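Local coordinates for penaeus monodon metallodensovirus major capsid protein (PDB 6WH7) that forms the icosahedral shell of a shrimp densovirus, sixty copies of it assembling into the capsid that probably encloses the viral genome, at residues Ala115-Lys123 with Asn319-Tyr330. Numbering follows the deposited sequence.
Sequences ACKAHRPTK and NPANDSLWIQSY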
ATOM      1  N   ALA A 115      59.278 -31.070  73.437  1.00 16.90           N
ATOM      2  CA  ALA A 115      59.315 -32.399  72.850  1.00 16.90           C
ATOM      3  C   ALA A 115      59.207 -32.367  71.335  1.00 16.90           C
ATOM      4  O   ALA A 115      59.392 -33.403  70.692  1.00 16.90           O
ATOM      5  CB  ALA A 115      58.190 -33.260  73.425  1.00 17.26           C
ATOM      6  N   CYS A 116      58.885 -31.217  70.763  1.00 16.00           N
ATOM      7  CA  CYS A 116      58.911 -31.020  69.328  1.00 16.00           C
ATOM      8  C   CYS A 116      60.349 -30.901  68.848  1.00 16.00           C
ATOM      9  O   CYS A 116      61.275 -30.701  69.633  1.00 16.00           O
ATOM     10  CB  CYS A 116      58.145 -29.762  68.951  1.00 17.81           C
ATOM     11  SG  CYS A 116      56.468 -29.748  69.531  1.00 17.81           S
ATOM     12  N   LYS A 117      60.540 -31.048  67.541  1.00 14.77           N
ATOM     13  CA  LYS A 117      61.862 -30.767  67.005  1.00 14.77           C
ATOM     14  C   LYS A 117      62.171 -29.281  67.082  1.00 14.77           C
ATOM     15  O   LYS A 117      63.273 -28.886  67.477  1.00 14.77           O
ATOM     16  CB  LYS A 117      61.987 -31.253  65.569  1.00 15.02           C
ATOM     17  CG  LYS A 117      63.403 -31.111  65.095  1.00 15.02           C
ATOM     18  CD  LYS A 117      63.622 -31.588  63.706  1.00 15.02           C
ATOM     19  CE  LYS A 117      65.030 -31.256  63.312  1.00 15.02           C
ATOM     20  NZ  LYS A 117      66.000 -31.942  64.201  1.00 15.02           N
ATOM     21  N   ALA A 118      61.204 -28.447  66.722  1.00 13.36           N
ATOM     22  CA  ALA A 118      61.379 -27.009  66.674  1.00 13.36           C
ATOM     23  C   ALA A 118      60.099 -26.334  67.123  1.00 13.36           C
ATOM     24  O   ALA A 118      59.010 -26.890  66.991  1.00 13.36           O
ATOM     25  CB  ALA A 118      61.726 -26.540  65.271  1.00 12.91           C
ATOM     26  N   HIS A 119      60.244 -25.126  67.653  1.00 12.67           N
ATOM     27  CA  HIS A 119      59.103 -24.312  68.027  1.00 12.67           C
ATOM     28  C   HIS A 119      59.465 -22.858  67.807  1.00 12.67           C
ATOM     29  O   HIS A 119      60.637 -22.486  67.823  1.00 12.67           O
ATOM     30  CB  HIS A 119      58.681 -24.542  69.479  1.00 13.37           C
ATOM     31  CG  HIS A 119      59.736 -24.192  70.473  1.00 13.37           C
ATOM     32  ND1 HIS A 119      59.961 -22.905  70.896  1.00 13.37           N
ATOM     33  CD2 HIS A 119      60.646 -24.961  71.108  1.00 13.37           C
ATOM     34  CE1 HIS A 119      60.955 -22.898  71.762  1.00 13.37           C
ATOM     35  NE2 HIS A 119      61.389 -24.134  71.909  1.00 13.37           N
ATOM     36  N   ARG A 120      58.447 -22.043  67.577  1.00 12.31           N
ATOM     37  CA  ARG A 120      58.706 -20.674  67.260  1.00 12.31           C
ATOM     38  C   ARG A 120      57.619 -19.794  67.856  1.00 12.31           C
ATOM     39  O   ARG A 120      56.441 -20.160  67.798  1.00 12.31           O
ATOM     40  CB  ARG A 120      58.780 -20.545  65.740  1.00 11.85           C
ATOM     41  CG  ARG A 120      59.041 -19.199  65.230  1.00 11.85           C
ATOM     42  CD  ARG A 120      59.360 -19.257  63.771  1.00 11.85           C
ATOM     43  NE  ARG A 120      58.305 -19.802  62.943  1.00 11.85           N
ATOM     44  CZ  ARG A 120      58.487 -20.136  61.677  1.00 11.85           C
ATOM     45  NH1 ARG A 120      59.672 -19.966  61.124  1.00 11.85           N
ATOM     46  NH2 ARG A 120      57.488 -20.625  60.963  1.00 11.85           N
ATOM     47  N   PRO A 121      57.977 -18.638  68.420  1.00 12.66           N
ATOM     48  CA  PRO A 121      57.002 -17.874  69.208  1.00 12.66           C
ATOM     49  C   PRO A 121      55.927 -17.149  68.417  1.00 12.66           C
ATOM     50  O   PRO A 121      54.879 -16.868  69.000  1.00 12.66           O
ATOM     51  CB  PRO A 121      57.885 -16.884  69.971  1.00 12.73           C
ATOM     52  CG  PRO A 121      59.173 -17.554  70.066  1.00 12.73           C
ATOM     53  CD  PRO A 121      59.349 -18.249  68.762  1.00 12.73           C
ATOM     54  N   THR A 122      56.169 -16.758  67.166  1.00 13.02           N
ATOM     55  CA  THR A 122      55.218 -15.996  66.348  1.00 13.02           C
ATOM     56  C   THR A 122      54.527 -14.876  67.122  1.00 13.02           C
ATOM     57  O   THR A 122      55.189 -14.118  67.831  1.00 13.02           O
ATOM     58  CB  THR A 122      54.169 -16.901  65.709  1.00 12.91           C
ATOM     59  OG1 THR A 122      53.380 -17.520  66.717  1.00 12.91           O
ATOM     60  CG2 THR A 122      54.841 -17.965  64.906  1.00 12.91           C
ATOM     61  N   LYS A 123      53.208 -14.766  67.019  1.00 12.45           N
ATOM     62  CA  LYS A 123      52.514 -13.650  67.647  1.00 12.45           C
ATOM     63  C   LYS A 123      52.588 -13.735  69.165  1.00 12.45           C
ATOM     64  O   LYS A 123      52.661 -14.814  69.749  1.00 12.45           O
ATOM     65  CB  LYS A 123      51.048 -13.601  67.220  1.00 14.22           C
ATOM     66  CG  LYS A 123      50.321 -12.375  67.729  1.00 14.22           C
ATOM     67  CD  LYS A 123      48.840 -12.430  67.485  1.00 14.22           C
ATOM     68  CE  LYS A 123      48.513 -12.313  66.019  1.00 14.22           C
ATOM     69  NZ  LYS A 123      47.049 -12.380  65.782  1.00 14.22           N
ATOM     70  N   ASN A 319      70.531 -37.207  63.323  1.00 21.10           N
ATOM     71  CA  ASN A 319      70.030 -35.846  63.377  1.00 21.10           C
ATOM     72  C   ASN A 319      70.739 -35.003  62.322  1.00 21.10           C
ATOM     73  O   ASN A 319      71.971 -35.062  62.219  1.00 21.10           O
ATOM     74  CB  ASN A 319      70.257 -35.237  64.758  1.00 20.82           C
ATOM     75  CG  ASN A 319      69.526 -33.928  64.938  1.00 20.82           C
ATOM     76  OD1 ASN A 319      68.431 -33.743  64.419  1.00 20.82           O
ATOM     77  ND2 ASN A 319      70.141 -33.002  65.656  1.00 20.82           N
ATOM     78  N   PRO A 320      70.010 -34.236  61.516  1.00 18.51           N
ATOM     79  CA  PRO A 320      70.667 -33.419  60.497  1.00 18.51           C
ATOM     80  C   PRO A 320      71.585 -32.391  61.125  1.00 18.51           C
ATOM     81  O   PRO A 320      71.258 -31.776  62.138  1.00 18.51           O
ATOM     82  CB  PRO A 320      69.495 -32.752  59.780  1.00 17.99           C
ATOM     83  CG  PRO A 320      68.365 -33.623  60.022  1.00 17.99           C
ATOM     84  CD  PRO A 320      68.550 -34.190  61.381  1.00 17.99           C
ATOM     85  N   ALA A 321      72.753 -32.214  60.518  1.00 17.49           N
ATOM     86  CA  ALA A 321      73.630 -31.144  60.951  1.00 17.49           C
ATOM     87  C   ALA A 321      73.165 -29.790  60.451  1.00 17.49           C
ATOM     88  O   ALA A 321      73.540 -28.770  61.036  1.00 17.49           O
ATOM     89  CB  ALA A 321      75.057 -31.401  60.486  1.00 16.48           C
ATOM     90  N   ASN A 322      72.342 -29.753  59.413  1.00 15.84           N
ATOM     91  CA  ASN A 322      71.844 -28.491  58.892  1.00 15.84           C
ATOM     92  C   ASN A 322      70.637 -27.990  59.655  1.00 15.84           C
ATOM     93  O   ASN A 322      70.012 -27.019  59.224  1.00 15.84           O
ATOM     94  CB  ASN A 322      71.531 -28.599  57.400  1.00 16.49           C
ATOM     95  CG  ASN A 322      70.415 -29.557  57.098  1.00 16.49           C
ATOM     96  OD1 ASN A 322      69.985 -30.312  57.954  1.00 16.49           O
ATOM     97  ND2 ASN A 322      69.959 -29.551  55.857  1.00 16.49           N
ATOM     98  N   ASP A 323      70.261 -28.661  60.744  1.00 15.21           N
ATOM     99  CA  ASP A 323      69.372 -28.037  61.714  1.00 15.21           C
ATOM    100  C   ASP A 323      69.905 -26.688  62.147  1.00 15.21           C
ATOM    101  O   ASP A 323      69.128 -25.769  62.416  1.00 15.21           O
ATOM    102  CB  ASP A 323      69.193 -28.935  62.932  1.00 17.08           C
ATOM    103  CG  ASP A 323      68.365 -30.150  62.638  1.00 17.08           C
ATOM    104  OD1 ASP A 323      67.699 -30.182  61.585  1.00 17.08           O
ATOM    105  OD2 ASP A 323      68.365 -31.074  63.469  1.00 17.08           O
ATOM    106  N   SER A 324      71.228 -26.539  62.203  1.00 14.79           N
ATOM    107  CA  SER A 324      71.833 -25.256  62.519  1.00 14.79           C
ATOM    108  C   SER A 324      71.441 -24.170  61.536  1.00 14.79           C
ATOM    109  O   SER A 324      71.662 -22.992  61.821  1.00 14.79           O
ATOM    110  CB  SER A 324      73.347 -25.392  62.546  1.00 15.20           C
ATOM    111  OG  SER A 324      73.836 -25.748  61.269  1.00 15.20           O
ATOM    112  N   LEU A 325      70.874 -24.532  60.393  1.00 14.00           N
ATOM    113  CA  LEU A 325      70.400 -23.535  59.447  1.00 14.00           C
ATOM    114  C   LEU A 325      69.049 -22.969  59.846  1.00 14.00           C
ATOM    115  O   LEU A 325      68.802 -21.779  59.658  1.00 14.00           O
ATOM    116  CB  LEU A 325      70.334 -24.138  58.048  1.00 14.18           C
ATOM    117  CG  LEU A 325      71.539 -23.976  57.127  1.00 14.18           C
ATOM    118  CD1 LEU A 325      72.768 -24.493  57.775  1.00 14.18           C
ATOM    119  CD2 LEU A 325      71.291 -24.746  55.855  1.00 14.18           C
ATOM    120  N   TRP A 326      68.117 -23.804  60.282  1.00 13.21           N
ATOM    121  CA  TRP A 326      66.829 -23.297  60.718  1.00 13.21           C
ATOM    122  C   TRP A 326      66.559 -23.374  62.220  1.00 13.21           C
ATOM    123  O   TRP A 326      65.552 -22.821  62.664  1.00 13.21           O
ATOM    124  CB  TRP A 326      65.728 -24.005  59.922  1.00 13.38           C
ATOM    125  CG  TRP A 326      65.715 -25.457  60.095  1.00 13.38           C
ATOM    126  CD1 TRP A 326      66.597 -26.346  59.589  1.00 13.38           C
ATOM    127  CD2 TRP A 326      64.714 -26.213  60.758  1.00 13.38           C
ATOM    128  NE1 TRP A 326      66.240 -27.616  59.944  1.00 13.38           N
ATOM    129  CE2 TRP A 326      65.077 -27.559  60.660  1.00 13.38           C
ATOM    130  CE3 TRP A 326      63.546 -25.878  61.440  1.00 13.38           C
ATOM    131  CZ2 TRP A 326      64.322 -28.568  61.219  1.00 13.38           C
ATOM    132  CZ3 TRP A 326      62.804 -26.874  61.991  1.00 13.38           C
ATOM    133  CH2 TRP A 326      63.189 -28.205  61.884  1.00 13.38           C
ATOM    134  N   ILE A 327      67.419 -24.000  63.024  1.00 13.46           N
ATOM    135  CA  ILE A 327      67.181 -24.153  64.461  1.00 13.46           C
ATOM    136  C   ILE A 327      68.178 -23.293  65.216  1.00 13.46           C
ATOM    137  O   ILE A 327      69.387 -23.397  64.987  1.00 13.46           O
ATOM    138  CB  ILE A 327      67.303 -25.610  64.933  1.00 13.38           C
ATOM    139  CG1 ILE A 327      66.352 -26.509  64.181  1.00 13.38           C
ATOM    140  CG2 ILE A 327      66.922 -25.706  66.386  1.00 13.38           C
ATOM    141  CD1 ILE A 327      64.997 -26.150  64.456  1.00 13.38           C
ATOM    142  N   GLN A 328      67.684 -22.478  66.141  1.00 13.13           N
ATOM    143  CA  GLN A 328      68.532 -21.507  66.810  1.00 13.13           C
ATOM    144  C   GLN A 328      68.236 -21.496  68.298  1.00 13.13           C
ATOM    145  O   GLN A 328      67.156 -21.890  68.736  1.00 13.13           O
ATOM    146  CB  GLN A 328      68.326 -20.113  66.219  1.00 14.22           C
ATOM    147  CG  GLN A 328      68.642 -20.060  64.744  1.00 14.22           C
ATOM    148  CD  GLN A 328      70.061 -20.432  64.459  1.00 14.22           C
ATOM    149  OE1 GLN A 328      70.973 -19.924  65.088  1.00 14.22           O
ATOM    150  NE2 GLN A 328      70.258 -21.369  63.549  1.00 14.22           N
ATOM    151  N   SER A 329      69.227 -21.081  69.075  1.00 14.07           N
ATOM    152  CA  SER A 329      69.004 -20.766  70.473  1.00 14.07           C
ATOM    153  C   SER A 329      68.388 -19.377  70.601  1.00 14.07           C
ATOM    154  O   SER A 329      68.455 -18.554  69.688  1.00 14.07           O
ATOM    155  CB  SER A 329      70.308 -20.873  71.261  1.00 14.51           C
ATOM    156  OG  SER A 329      71.286 -19.971  70.791  1.00 14.51           O
ATOM    157  N   TYR A 330      67.746 -19.133  71.737  1.00 14.34           N
ATOM    158  CA  TYR A 330      67.118 -17.838  71.965  1.00 14.34           C
ATOM    159  C   TYR A 330      68.147 -16.726  72.098  1.00 14.34           C
ATOM    160  O   TYR A 330      69.181 -16.878  72.753  1.00 14.34           O
ATOM    161  CB  TYR A 330      66.218 -17.887  73.191  1.00 13.79           C
ATOM    162  CG  TYR A 330      64.863 -18.460  72.892  1.00 13.79           C
ATOM    163  CD1 TYR A 330      63.831 -17.636  72.492  1.00 13.79           C
ATOM    164  CD2 TYR A 330      64.619 -19.815  72.973  1.00 13.79           C
ATOM    165  CE1 TYR A 330      62.591 -18.131  72.208  1.00 13.79           C
ATOM    166  CE2 TYR A 330      63.371 -20.324  72.685  1.00 13.79           C
ATOM    167  CZ  TYR A 330      62.361 -19.473  72.303  1.00 13.79           C
ATOM    168  OH  TYR A 330      61.112 -19.950  72.007  1.00 13.79           O
TER
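Lys117 reaches across to Asp323 and forms a salt bridge, NZ to OD2 at 2.6 Å. The ammonium meets the carboxylate from above its plane, 43° out of it. A weak hydrogen bond joins the same NZ to Asn319 OD1 at 3.0 Å. The lysine chain runs straight from CG, which lies anti to the backbone N (chi1 -173°), and bends only at chi4 to bring NZ to these oxygens. Glu305 adds a second carboxylate partner for NZ.

Apolar packing lies beside the ion pair. The Lys117 chain crosses Trp326 at about a right angle, with CE 3.5 Å from CZ2 of its benzo ring. Ala118 CB touches both Trp326 CZ3, at 3.5 Å, and Ile327 CD1, at 3.4 Å. Ile327 CD1 also lies over one face of the Trp326 ring, offset toward its rim. Trp229, on strand 229-230, meets the indole edge-to-face.

The aromatic pair is His119 with Tyr330. They meet rim to rim with planes at 29°, and Tyr330 OH lies in the plane of the imidazole, 3.0 Å from CE1. His119 NE2 is hydrogen-bonded to Ser232 O. Pro121 CG touches the same phenol hydroxyl at 3.6 Å, and Phe230 stacks on the tyrosine ring.

No backbone hydrogen bond links 115-123 directly to 319-330; strand 229-230 bonds to both. Lys117 and Ala118 both face Arg302 in a classic beta bulge at the start of strand 118-135. Side chains therefore make the direct join between this strand start and the segment after helix 312-318. The buried lysine charge is probably balanced by Asp323 and Glu305.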